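Local coordinates for protein beta-galactosidase/beta-glucuronidase (Faecalibacterium prausnitzii L2-6, PDB 6MVF) that acts as an FMN-binding beta-glucuronidase of the human gut microbiome, built on the glycoside hydrolase family 2 architecture, at residues H336-Q341 against K379-Q384; G114-F119 against M375-E380; T331-H336 against W355-F360. All coordinates share one frame; numbering follows the deposited sequence.

Contact 1 (H336-Q341 against K379-Q384); sequences HYQHSQ and KELIIQ. With FMN (flavin mononucleotide), chain G.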
loop_
_atom_site.group_PDB
_atom_site.type_symbol
_atom_site.label_atom_id
_atom_site.label_comp_id
_atom_site.label_asym_id
_atom_site.label_seq_id
_atom_site.Cartn_x
_atom_site.Cartn_y
_atom_site.Cartn_z
ATOM N N HIS A 336 -8.754 -7.194 33.102
ATOM C CA HIS A 336 -8.581 -8.076 34.270
ATOM C C HIS A 336 -8.503 -9.511 33.778
ATOM O O HIS A 336 -9.040 -10.416 34.407
ATOM C CB HIS A 336 -9.754 -7.994 35.262
ATOM C CG HIS A 336 -9.788 -6.762 36.116
ATOM N ND1 HIS A 336 -8.836 -6.485 37.076
ATOM C CD2 HIS A 336 -10.701 -5.762 36.196
ATOM C CE1 HIS A 336 -9.144 -5.355 37.689
ATOM N NE2 HIS A 336 -10.271 -4.895 37.174
ATOM N N TYR A 337 -7.861 -9.718 32.639
ATOM C CA TYR A 337 -7.971 -10.980 31.916
ATOM C C TYR A 337 -6.855 -10.994 30.884
ATOM O O TYR A 337 -6.069 -10.048 30.784
ATOM C CB TYR A 337 -9.355 -11.116 31.278
ATOM C CG TYR A 337 -9.839 -9.787 30.763
ATOM C CD1 TYR A 337 -9.326 -9.250 29.578
ATOM C CD2 TYR A 337 -10.776 -9.050 31.468
ATOM C CE1 TYR A 337 -9.755 -8.017 29.107
ATOM C CE2 TYR A 337 -11.208 -7.807 31.010
ATOM C CZ TYR A 337 -10.698 -7.291 29.829
ATOM O OH TYR A 337 -11.123 -6.057 29.366
ATOM N N GLN A 338 -6.778 -12.077 30.129
ATOM C CA GLN A 338 -5.821 -12.147 29.035
ATOM C C GLN A 338 -6.292 -11.251 27.890
ATOM O O GLN A 338 -7.478 -11.245 27.543
ATOM C CB GLN A 338 -5.666 -13.593 28.580
ATOM C CG GLN A 338 -4.865 -13.782 27.335
ATOM C CD GLN A 338 -4.554 -15.242 27.110
ATOM O OE1 GLN A 338 -4.463 -16.021 28.060
ATOM N NE2 GLN A 338 -4.402 -15.628 25.853
ATOM N N HIS A 339 -5.383 -10.443 27.348
ATOM C CA HIS A 339 -5.754 -9.559 26.254
ATOM C C HIS A 339 -5.438 -10.205 24.894
ATOM O O HIS A 339 -5.069 -11.381 24.789
ATOM C CB HIS A 339 -5.070 -8.202 26.420
ATOM C CG HIS A 339 -5.798 -7.264 27.335
ATOM N ND1 HIS A 339 -6.296 -6.049 26.914
ATOM C CD2 HIS A 339 -6.120 -7.366 28.647
ATOM C CE1 HIS A 339 -6.886 -5.443 27.928
ATOM N NE2 HIS A 339 -6.794 -6.221 28.989
ATOM N N SER A 340 -5.629 -9.427 23.830
ATOM C CA SER A 340 -5.369 -9.916 22.482
ATOM C C SER A 340 -3.873 -10.070 22.231
ATOM O O SER A 340 -3.059 -9.250 22.670
ATOM C CB SER A 340 -5.955 -8.947 21.467
ATOM O OG SER A 340 -5.437 -9.192 20.173
ATOM N N GLN A 341 -3.504 -11.111 21.490
ATOM C CA GLN A 341 -2.131 -11.181 21.014
ATOM C C GLN A 341 -1.727 -9.879 20.334
ATOM O O GLN A 341 -0.606 -9.394 20.523
ATOM C CB GLN A 341 -1.952 -12.376 20.087
ATOM C CG GLN A 341 -1.900 -13.721 20.836
ATOM C CD GLN A 341 -0.996 -13.660 22.051
ATOM O OE1 GLN A 341 0.209 -13.422 21.929
ATOM N NE2 GLN A 341 -1.585 -13.832 23.243
ATOM N N LYS A 379 -2.600 -21.295 33.535
ATOM C CA LYS A 379 -1.701 -22.128 32.708
ATOM C C LYS A 379 -1.780 -21.653 31.256
ATOM O O LYS A 379 -0.781 -21.628 30.607
ATOM C CB LYS A 379 -2.030 -23.607 32.897
ATOM C CG LYS A 379 -0.869 -24.540 32.636
ATOM C CD LYS A 379 -1.084 -25.969 33.030
ATOM C CE LYS A 379 -0.046 -26.882 32.430
ATOM N NZ LYS A 379 -0.247 -28.295 32.798
ATOM N N GLU A 380 -2.961 -21.298 30.786
ATOM C CA GLU A 380 -3.096 -20.791 29.427
ATOM C C GLU A 380 -2.501 -19.397 29.301
ATOM O O GLU A 380 -1.914 -19.061 28.269
ATOM C CB GLU A 380 -4.567 -20.778 28.999
ATOM C CG GLU A 380 -5.188 -22.148 28.873
ATOM C CD GLU A 380 -6.674 -22.077 28.564
ATOM O OE1 GLU A 380 -7.370 -21.200 29.126
ATOM O OE2 GLU A 380 -7.148 -22.896 27.750
ATOM N N LEU A 381 -2.663 -18.561 30.325
ATOM C CA LEU A 381 -2.128 -17.207 30.244
ATOM C C LEU A 381 -0.610 -17.227 30.135
ATOM O O LEU A 381 -0.024 -16.460 29.367
ATOM C CB LEU A 381 -2.566 -16.390 31.457
ATOM C CG LEU A 381 -1.941 -15.002 31.584
ATOM C CD1 LEU A 381 -2.356 -14.113 30.399
ATOM C CD2 LEU A 381 -2.294 -14.365 32.938
ATOM N N ILE A 382 0.045 -18.104 30.887
ATOM C CA ILE A 382 1.498 -18.123 30.875
ATOM C C ILE A 382 2.025 -18.776 29.611
ATOM O O ILE A 382 2.991 -18.301 29.018
ATOM C CB ILE A 382 2.011 -18.827 32.139
ATOM C CG1 ILE A 382 1.684 -17.964 33.360
ATOM C CG2 ILE A 382 3.509 -19.154 32.019
ATOM C CD1 ILE A 382 2.092 -18.578 34.660
ATOM N N ILE A 383 1.400 -19.868 29.170
ATOM C CA ILE A 383 1.944 -20.624 28.049
ATOM C C ILE A 383 1.724 -19.884 26.739
ATOM O O ILE A 383 2.583 -19.894 25.855
ATOM C CB ILE A 383 1.340 -22.041 28.036
ATOM C CG1 ILE A 383 2.140 -22.916 28.988
ATOM C CG2 ILE A 383 1.357 -22.663 26.625
ATOM C CD1 ILE A 383 1.304 -23.897 29.715
ATOM N N GLN A 384 0.587 -19.212 26.597
ATOM C CA GLN A 384 0.318 -18.489 25.363
ATOM C C GLN A 384 1.080 -17.179 25.283
ATOM O O GLN A 384 1.345 -16.697 24.178
ATOM C CB GLN A 384 -1.185 -18.249 25.215
ATOM C CG GLN A 384 -1.944 -19.547 25.124
ATOM C CD GLN A 384 -3.448 -19.388 25.095
ATOM O OE1 GLN A 384 -3.989 -18.278 25.013
ATOM N NE2 GLN A 384 -4.141 -20.517 25.144
HETATM N N1 FMN G . 4.504 -29.233 26.301
HETATM C C2 FMN G . 4.019 -29.583 25.107
HETATM O O2 FMN G . 3.826 -30.765 24.816
HETATM N N3 FMN G . 3.701 -28.705 24.181
HETATM C C4 FMN G . 3.848 -27.427 24.340
HETATM O O4 FMN G . 3.550 -26.619 23.475
HETATM C C4A FMN G . 4.376 -26.981 25.583
HETATM N N5 FMN G . 4.511 -25.696 25.751
HETATM C C5A FMN G . 4.992 -25.211 26.877
HETATM C C6 FMN G . 5.126 -23.853 27.015
HETATM C C7 FMN G . 5.624 -23.334 28.157
HETATM C C7M FMN G . 5.761 -21.869 28.298
HETATM C C8 FMN G . 5.993 -24.226 29.248
HETATM C C8M FMN G . 6.524 -23.661 30.518
HETATM C C9 FMN G . 5.858 -25.589 29.103
HETATM C C9A FMN G . 5.375 -26.123 27.948
HETATM N N10 FMN G . 5.208 -27.492 27.809
HETATM C C10 FMN G . 4.705 -27.961 26.597
HETATM C "C1'" FMN G . 5.653 -28.320 28.922
HETATM C "C2'" FMN G . 4.712 -29.163 29.748
HETATM O "O2'" FMN G . 4.299 -28.249 30.731
HETATM C "C3'" FMN G . 5.410 -30.278 30.494
HETATM O "O3'" FMN G . 6.658 -30.540 29.890
HETATM C "C4'" FMN G . 4.680 -31.602 30.476
HETATM O "O4'" FMN G . 4.203 -31.774 29.151
HETATM C "C5'" FMN G . 3.555 -31.721 31.505
HETATM O "O5'" FMN G . 2.294 -31.424 30.933
HETATM P P FMN G . 0.988 -31.122 31.776
HETATM O O1P FMN G . -0.073 -31.641 30.890
HETATM O O2P FMN G . 1.182 -31.855 33.071
HETATM O O3P FMN G . 0.877 -29.656 32.027
#

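Contact 2 (G114-F119 against M375-E380); sequences GGFSIF and MEEMKE. With FMN (flavin mononucleotide), chain G.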
loop_
_atom_site.group_PDB
_atom_site.type_symbol
_atom_site.label_atom_id
_atom_site.label_comp_id
_atom_site.label_asym_id
_atom_site.label_seq_id
_atom_site.Cartn_x
_atom_site.Cartn_y
_atom_site.Cartn_z
ATOM N N GLY A 114 -13.587 -20.281 30.042
ATOM C CA GLY A 114 -12.665 -19.162 30.098
ATOM C C GLY A 114 -12.691 -18.404 28.784
ATOM O O GLY A 114 -12.414 -18.970 27.719
ATOM N N GLY A 115 -13.024 -17.119 28.840
ATOM C CA GLY A 115 -13.369 -16.417 27.624
ATOM C C GLY A 115 -12.308 -15.477 27.093
ATOM O O GLY A 115 -12.630 -14.529 26.375
ATOM N N PHE A 116 -11.046 -15.722 27.429
ATOM C CA PHE A 116 -10.001 -14.779 27.054
ATOM C C PHE A 116 -8.731 -15.488 26.602
ATOM O O PHE A 116 -7.666 -14.861 26.581
ATOM C CB PHE A 116 -9.671 -13.814 28.215
ATOM C CG PHE A 116 -10.886 -13.175 28.827
ATOM C CD1 PHE A 116 -11.623 -13.844 29.804
ATOM C CD2 PHE A 116 -11.321 -11.922 28.390
ATOM C CE1 PHE A 116 -12.761 -13.277 30.333
ATOM C CE2 PHE A 116 -12.441 -11.339 28.924
ATOM C CZ PHE A 116 -13.169 -12.016 29.899
ATOM N N SER A 117 -8.808 -16.774 26.245
ATOM C CA SER A 117 -7.623 -17.493 25.809
ATOM C C SER A 117 -7.926 -18.342 24.577
ATOM O O SER A 117 -9.069 -18.744 24.330
ATOM C CB SER A 117 -7.032 -18.365 26.931
ATOM O OG SER A 117 -8.031 -18.985 27.705
ATOM N N ILE A 118 -6.864 -18.581 23.797
ATOM C CA ILE A 118 -6.942 -19.375 22.580
ATOM C C ILE A 118 -7.171 -20.829 22.957
ATOM O O ILE A 118 -6.599 -21.337 23.933
ATOM C CB ILE A 118 -5.644 -19.202 21.763
ATOM C CG1 ILE A 118 -5.472 -17.757 21.317
ATOM C CG2 ILE A 118 -5.582 -20.127 20.550
ATOM C CD1 ILE A 118 -4.042 -17.408 20.974
ATOM N N PHE A 119 -8.022 -21.512 22.203
ATOM C CA PHE A 119 -8.084 -22.959 22.324
ATOM C C PHE A 119 -8.243 -23.552 20.932
ATOM O O PHE A 119 -8.780 -22.898 20.026
ATOM C CB PHE A 119 -9.199 -23.400 23.277
ATOM C CG PHE A 119 -10.561 -22.966 22.857
ATOM C CD1 PHE A 119 -11.053 -21.722 23.221
ATOM C CD2 PHE A 119 -11.375 -23.813 22.118
ATOM C CE1 PHE A 119 -12.334 -21.335 22.841
ATOM C CE2 PHE A 119 -12.637 -23.426 21.731
ATOM C CZ PHE A 119 -13.120 -22.196 22.089
ATOM N N MET A 375 -6.805 -22.456 37.817
ATOM C CA MET A 375 -5.494 -23.002 37.455
ATOM C C MET A 375 -5.338 -23.129 35.942
ATOM O O MET A 375 -4.278 -22.803 35.395
ATOM C CB MET A 375 -5.256 -24.370 38.114
ATOM C CG MET A 375 -5.389 -24.439 39.644
ATOM S SD MET A 375 -4.216 -23.427 40.555
ATOM C CE MET A 375 -2.720 -24.403 40.414
ATOM N N GLU A 376 -6.371 -23.620 35.247
ATOM C CA GLU A 376 -6.275 -23.761 33.795
ATOM C C GLU A 376 -6.079 -22.408 33.129
ATOM O O GLU A 376 -5.264 -22.271 32.202
ATOM C CB GLU A 376 -7.523 -24.425 33.238
ATOM C CG GLU A 376 -7.799 -25.799 33.774
ATOM C CD GLU A 376 -7.038 -26.881 33.061
ATOM O OE1 GLU A 376 -5.810 -26.736 32.882
ATOM O OE2 GLU A 376 -7.672 -27.887 32.680
ATOM N N GLU A 377 -6.818 -21.394 33.603
ATOM C CA GLU A 377 -6.730 -20.065 33.012
ATOM C C GLU A 377 -5.349 -19.463 33.217
ATOM O O GLU A 377 -4.840 -18.760 32.333
ATOM C CB GLU A 377 -7.810 -19.153 33.594
ATOM C CG GLU A 377 -8.092 -17.938 32.743
ATOM C CD GLU A 377 -9.485 -17.327 32.966
ATOM O OE1 GLU A 377 -10.005 -17.362 34.109
ATOM O OE2 GLU A 377 -10.054 -16.789 31.992
ATOM N N MET A 378 -4.712 -19.745 34.357
ATOM C CA MET A 378 -3.366 -19.235 34.561
ATOM C C MET A 378 -2.350 -20.008 33.731
ATOM O O MET A 378 -1.372 -19.418 33.242
ATOM C CB MET A 378 -3.001 -19.292 36.033
ATOM C CG MET A 378 -1.730 -18.555 36.350
ATOM S SD MET A 378 -2.009 -16.770 36.283
ATOM C CE MET A 378 -0.407 -16.277 35.718
ATOM N N LYS A 379 -2.600 -21.295 33.535
ATOM C CA LYS A 379 -1.701 -22.128 32.708
ATOM C C LYS A 379 -1.780 -21.653 31.256
ATOM O O LYS A 379 -0.781 -21.628 30.607
ATOM C CB LYS A 379 -2.030 -23.607 32.897
ATOM C CG LYS A 379 -0.869 -24.540 32.636
ATOM C CD LYS A 379 -1.084 -25.969 33.030
ATOM C CE LYS A 379 -0.046 -26.882 32.430
ATOM N NZ LYS A 379 -0.247 -28.295 32.798
ATOM N N GLU A 380 -2.961 -21.298 30.786
ATOM C CA GLU A 380 -3.096 -20.791 29.427
ATOM C C GLU A 380 -2.501 -19.397 29.301
ATOM O O GLU A 380 -1.914 -19.061 28.269
ATOM C CB GLU A 380 -4.567 -20.778 28.999
ATOM C CG GLU A 380 -5.188 -22.148 28.873
ATOM C CD GLU A 380 -6.674 -22.077 28.564
ATOM O OE1 GLU A 380 -7.370 -21.200 29.126
ATOM O OE2 GLU A 380 -7.148 -22.896 27.750
HETATM N N1 FMN G . 4.504 -29.233 26.301
HETATM C C2 FMN G . 4.019 -29.583 25.107
HETATM O O2 FMN G . 3.826 -30.765 24.816
HETATM N N3 FMN G . 3.701 -28.705 24.181
HETATM C C4 FMN G . 3.848 -27.427 24.340
HETATM O O4 FMN G . 3.550 -26.619 23.475
HETATM C C4A FMN G . 4.376 -26.981 25.583
HETATM N N5 FMN G . 4.511 -25.696 25.751
HETATM C C5A FMN G . 4.992 -25.211 26.877
HETATM C C6 FMN G . 5.126 -23.853 27.015
HETATM C C7 FMN G . 5.624 -23.334 28.157
HETATM C C7M FMN G . 5.761 -21.869 28.298
HETATM C C8 FMN G . 5.993 -24.226 29.248
HETATM C C8M FMN G . 6.524 -23.661 30.518
HETATM C C9 FMN G . 5.858 -25.589 29.103
HETATM C C9A FMN G . 5.375 -26.123 27.948
HETATM N N10 FMN G . 5.208 -27.492 27.809
HETATM C C10 FMN G . 4.705 -27.961 26.597
HETATM C "C1'" FMN G . 5.653 -28.320 28.922
HETATM C "C2'" FMN G . 4.712 -29.163 29.748
HETATM O "O2'" FMN G . 4.299 -28.249 30.731
HETATM C "C3'" FMN G . 5.410 -30.278 30.494
HETATM O "O3'" FMN G . 6.658 -30.540 29.890
HETATM C "C4'" FMN G . 4.680 -31.602 30.476
HETATM O "O4'" FMN G . 4.203 -31.774 29.151
HETATM C "C5'" FMN G . 3.555 -31.721 31.505
HETATM O "O5'" FMN G . 2.294 -31.424 30.933
HETATM P P FMN G . 0.988 -31.122 31.776
HETATM O O1P FMN G . -0.073 -31.641 30.890
HETATM O O2P FMN G . 1.182 -31.855 33.071
HETATM O O3P FMN G . 0.877 -29.656 32.027
HETATM O O HOH W 1 -9.857 -17.411 29.575
#

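Contact 3 (T331-H336 against W355-F360); sequences TIRLAH and WAEIPF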
loop_
_atom_site.group_PDB
_atom_site.type_symbol
_atom_site.label_atom_id
_atom_site.label_comp_id
_atom_site.label_asym_id
_atom_site.label_seq_id
_atom_site.Cartn_x
_atom_site.Cartn_y
_atom_site.Cartn_z
ATOM N N THR A 331 4.309 1.776 31.551
ATOM C CA THR A 331 3.768 0.508 32.013
ATOM C C THR A 331 2.281 0.473 31.713
ATOM O O THR A 331 1.601 1.506 31.728
ATOM C CB THR A 331 4.047 0.292 33.531
ATOM O OG1 THR A 331 3.541 -0.977 33.950
ATOM C CG2 THR A 331 3.448 1.397 34.385
ATOM N N ILE A 332 1.781 -0.716 31.414
ATOM C CA ILE A 332 0.357 -0.914 31.202
ATOM C C ILE A 332 -0.076 -2.142 31.977
ATOM O O ILE A 332 0.427 -3.244 31.720
ATOM C CB ILE A 332 -0.012 -1.096 29.728
ATOM C CG1 ILE A 332 0.231 0.179 28.930
ATOM C CG2 ILE A 332 -1.481 -1.523 29.643
ATOM C CD1 ILE A 332 0.176 -0.046 27.413
ATOM N N ARG A 333 -1.032 -1.967 32.891
ATOM C CA ARG A 333 -1.681 -3.099 33.538
ATOM C C ARG A 333 -2.852 -3.560 32.671
ATOM O O ARG A 333 -3.827 -2.822 32.472
ATOM C CB ARG A 333 -2.153 -2.742 34.947
ATOM C CG ARG A 333 -2.938 -3.873 35.581
ATOM C CD ARG A 333 -3.432 -3.527 36.963
ATOM N NE ARG A 333 -4.219 -4.618 37.529
ATOM C CZ ARG A 333 -5.292 -4.443 38.291
ATOM N NH1 ARG A 333 -5.712 -3.216 38.577
ATOM N NH2 ARG A 333 -5.949 -5.497 38.756
ATOM N N LEU A 334 -2.755 -4.780 32.156
ATOM C CA LEU A 334 -3.748 -5.302 31.220
ATOM C C LEU A 334 -4.821 -6.090 31.978
ATOM O O LEU A 334 -4.938 -7.314 31.893
ATOM C CB LEU A 334 -3.055 -6.138 30.151
ATOM C CG LEU A 334 -2.487 -5.173 29.117
ATOM C CD1 LEU A 334 -1.810 -5.903 27.986
ATOM C CD2 LEU A 334 -3.606 -4.255 28.597
ATOM N N ALA A 335 -5.630 -5.346 32.723
ATOM C CA ALA A 335 -6.676 -5.950 33.532
ATOM C C ALA A 335 -7.896 -6.263 32.657
ATOM O O ALA A 335 -8.056 -5.694 31.580
ATOM C CB ALA A 335 -7.034 -5.007 34.687
ATOM N N HIS A 336 -8.754 -7.194 33.102
ATOM C CA HIS A 336 -8.581 -8.076 34.270
ATOM C C HIS A 336 -8.503 -9.511 33.778
ATOM O O HIS A 336 -9.040 -10.416 34.407
ATOM C CB HIS A 336 -9.754 -7.994 35.262
ATOM C CG HIS A 336 -9.788 -6.762 36.116
ATOM N ND1 HIS A 336 -8.836 -6.485 37.076
ATOM C CD2 HIS A 336 -10.701 -5.762 36.196
ATOM C CE1 HIS A 336 -9.144 -5.355 37.689
ATOM N NE2 HIS A 336 -10.271 -4.895 37.174
ATOM N N TRP A 355 1.758 -5.786 33.016
ATOM C CA TRP A 355 1.209 -6.650 34.057
ATOM C C TRP A 355 0.023 -7.401 33.434
ATOM O O TRP A 355 -0.987 -6.790 33.064
ATOM C CB TRP A 355 0.839 -5.797 35.281
ATOM C CG TRP A 355 -0.197 -6.314 36.323
ATOM C CD1 TRP A 355 -1.219 -7.220 36.137
ATOM C CD2 TRP A 355 -0.298 -5.898 37.697
ATOM N NE1 TRP A 355 -1.927 -7.392 37.297
ATOM C CE2 TRP A 355 -1.391 -6.595 38.271
ATOM C CE3 TRP A 355 0.426 -4.996 38.499
ATOM C CZ2 TRP A 355 -1.774 -6.430 39.612
ATOM C CZ3 TRP A 355 0.042 -4.827 39.832
ATOM C CH2 TRP A 355 -1.045 -5.551 40.373
ATOM N N ALA A 356 0.160 -8.720 33.282
ATOM C CA ALA A 356 -0.904 -9.566 32.755
ATOM C C ALA A 356 -1.525 -10.389 33.880
ATOM O O ALA A 356 -0.817 -10.835 34.791
ATOM C CB ALA A 356 -0.383 -10.493 31.652
ATOM N N GLU A 357 -2.847 -10.600 33.814
ATOM C CA GLU A 357 -3.545 -11.285 34.897
ATOM C C GLU A 357 -4.714 -12.115 34.368
ATOM O O GLU A 357 -5.147 -11.979 33.218
ATOM C CB GLU A 357 -4.034 -10.289 35.954
ATOM C CG GLU A 357 -5.167 -9.421 35.511
ATOM C CD GLU A 357 -5.633 -8.454 36.603
ATOM O OE1 GLU A 357 -4.833 -8.125 37.503
ATOM O OE2 GLU A 357 -6.807 -8.024 36.573
ATOM N N ILE A 358 -5.215 -12.990 35.241
ATOM C CA ILE A 358 -6.389 -13.825 34.990
ATOM C C ILE A 358 -7.581 -13.172 35.682
ATOM O O ILE A 358 -7.380 -12.375 36.607
ATOM C CB ILE A 358 -6.174 -15.260 35.496
ATOM C CG1 ILE A 358 -5.844 -15.239 36.995
ATOM C CG2 ILE A 358 -5.095 -15.970 34.692
ATOM C CD1 ILE A 358 -5.530 -16.575 37.565
ATOM N N PRO A 359 -8.838 -13.471 35.273
ATOM C CA PRO A 359 -10.008 -12.841 35.918
ATOM C C PRO A 359 -10.457 -13.522 37.207
ATOM O O PRO A 359 -11.649 -13.724 37.420
ATOM C CB PRO A 359 -11.094 -12.939 34.839
ATOM C CG PRO A 359 -10.727 -14.170 34.089
ATOM C CD PRO A 359 -9.221 -14.273 34.103
ATOM N N PHE A 360 -9.511 -13.884 38.068
ATOM C CA PHE A 360 -9.791 -14.360 39.426
ATOM C C PHE A 360 -10.127 -13.139 40.288
ATOM O O PHE A 360 -9.278 -12.554 40.966
ATOM C CB PHE A 360 -8.580 -15.132 39.935
ATOM C CG PHE A 360 -8.804 -15.859 41.221
ATOM C CD1 PHE A 360 -10.092 -16.112 41.681
ATOM C CD2 PHE A 360 -7.707 -16.279 41.988
ATOM C CE1 PHE A 360 -10.284 -16.786 42.877
ATOM C CE2 PHE A 360 -7.886 -16.945 43.186
ATOM C CZ PHE A 360 -9.171 -17.203 43.635
HETATM O O HOH W 2 -3.440 -9.487 31.064
#

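Contact 1 (H336-Q341 against K379-Q384)
Gln338 and Leu381 mark where the loop after strand 331-334 runs closest to helix 368-385, their CA atoms 6.4 Å apart; by the CA atoms of Gln341 and Gln384 the gap has widened to 8.8 Å. Residues 379-384 are regular helix, whereas 336-341 is irregular until Gln341 starts helix 341-350, whose first turn is N-capped by Ser340 OG bonding to Asp342 N. Gln338 carries most of the contact. With CG anti to the backbone N (chi1 172°) and the chain extended, the carboxamide is delivered to the helix, where Gln338 NE2 donates to Gln384 OE1 over 2.8 Å at a nearly straight 171°. The acceptor lies in the amide plane of Gln338, yet the two amides stand almost perpendicular, 87° apart. Gln338 runs alongside Leu381, pointing the opposite way: Leu381 CD1 rests 3.8 Å from Gln338 CB, and Gln338 OE1 is 3.4 Å from Leu381 CA. Gln341 barely touches 379-384, but its NE2 bonds Asn385 OD1 at the end of that helix and its OE1 bonds His388 NE2. Another side of the helix serves the cofactor, with Ile383 CG1 3.6 Å from C7 of the flavin and Lys379 stretched out to the FMN phosphate; the modelled separation of Lys379 NZ from O3P is too short to define the bond reliably. Since Gln384 NE2 donates to the carbonyls of Tyr178 and Ile118, OE1 is left facing Gln338. Bonds at both ends of the Gln384 amide probably fix its rotation and tie the barrel loop to a helix carrying Lys379 and Ile383 of the FMN pocket.

Contact 2 (G114-F119 against M375-E380)
Ser117 and Glu380 form the direct bond of a buried, polar interdomain contact, in which the loop between strands 107-113 and 119-122 of the sugar-binding domain meets helix 368-385 of the TIM barrel. Ser117 OG donates to Glu380 OE1 over 2.7 Å, arriving from above the carboxylate, 60° out of its plane. Ser117 OG sits between the backbone N and the carbonyl carbon (chi1 39°), and in this position it also accepts a hydrogen bond of 3.1 Å from a water. The same water takes a bond from Phe116 N at 3.0 Å and donates to Glu377 OE2, so one water joins the loop backbone and its serine to a second helix carboxylate. Glu377, extended from the helix, brings OE2 to the edge of the Phe116 ring, 4.0 Å from CD1. Gly114, whose backbone has a positive phi (100°), comes close as well, its CA 4.0 Å from Glu377 OE2. Glu380 OE2 is held from the sugar-binding side by His112. Around the contact, Phe119 pairs through its backbone with Val93 of strand 88-93, Phe116 stacks on Tyr337, and helix 368-385 packs through Met378 against Leu416 and Cys420 of helix 407-423.

Contact 3 (T331-H336 against W355-F360)
Arg333 and Trp355 are paired neighbours in a beta-alpha-beta crossover of the TIM barrel, strand 331-334, helix 341-350 and strand 353-357, and the contact continues past the C-terminal strand ends, the side on which TIM-barrel enzymes place their active sites. The strand segments are parallel to within 4°, with axes 5.0 Å apart. Two backbone bonds set the register: Trp355 N to Ile332 O at 3.1 Å and Leu334 N to Trp355 O at 2.8 Å. Leu334 also centres an inverse gamma turn, and a water bridges Leu334 O to Glu357 N. Arg333 lies over one face of the Trp355 indole, Arg333 CG 3.8 Å from the centroid of its five-membered ring in a CH-pi contact. Glu357 gathers the polar ends. Its CG lies between the backbone N and carbonyl carbon (chi1 71°), which turns the carboxylate toward strand 331-334. Glu357 OE1 accepts Arg333 NH2 on its syn side, in a 3.1 Å salt bridge, and Trp355 NE1 on its anti side at 3.0 Å. Glu357 OE2 receives His336 ND1 at 2.6 Å, nearly along the C-O axis, with imidazole and carboxylate only 21° from coplanar. The peptide bond before His336 is cis. Arg333 NH2 also bonds Asn398 OD1 at the end of strand 391-398. Among the neighbouring strands, Arg333 is backbone-bonded to Val299 of strand 292-300 and Ala356 to Phe393 of strand 391-398, while Leu334 and Ala356 pack outward on Tyr344 of helix 341-350.

Overall arrangement
All three contacts are buried, though at different distances from the centre of the chain: about 6 Å for contact 3, about 10 Å for contact 1 and about 16 Å for contact 2 (centre to centre). Contact 3 is barrel core, combining strand pairing with a charged cluster. Contact 1 links a barrel loop to helix 368-385 by amide chemistry, and contact 2 joins that same helix to another domain through carboxylates, a serine and water. Contacts 1 and 2 share Lys379 and Glu380 and meet where Gln384 OE1 lies 3.6 Å from Ser117 CB; contacts 1 and 3 share His336. Leu381 CD2, 3.7 Å from Ile358 CG2, carries the packing to the loop just past strand 353-357.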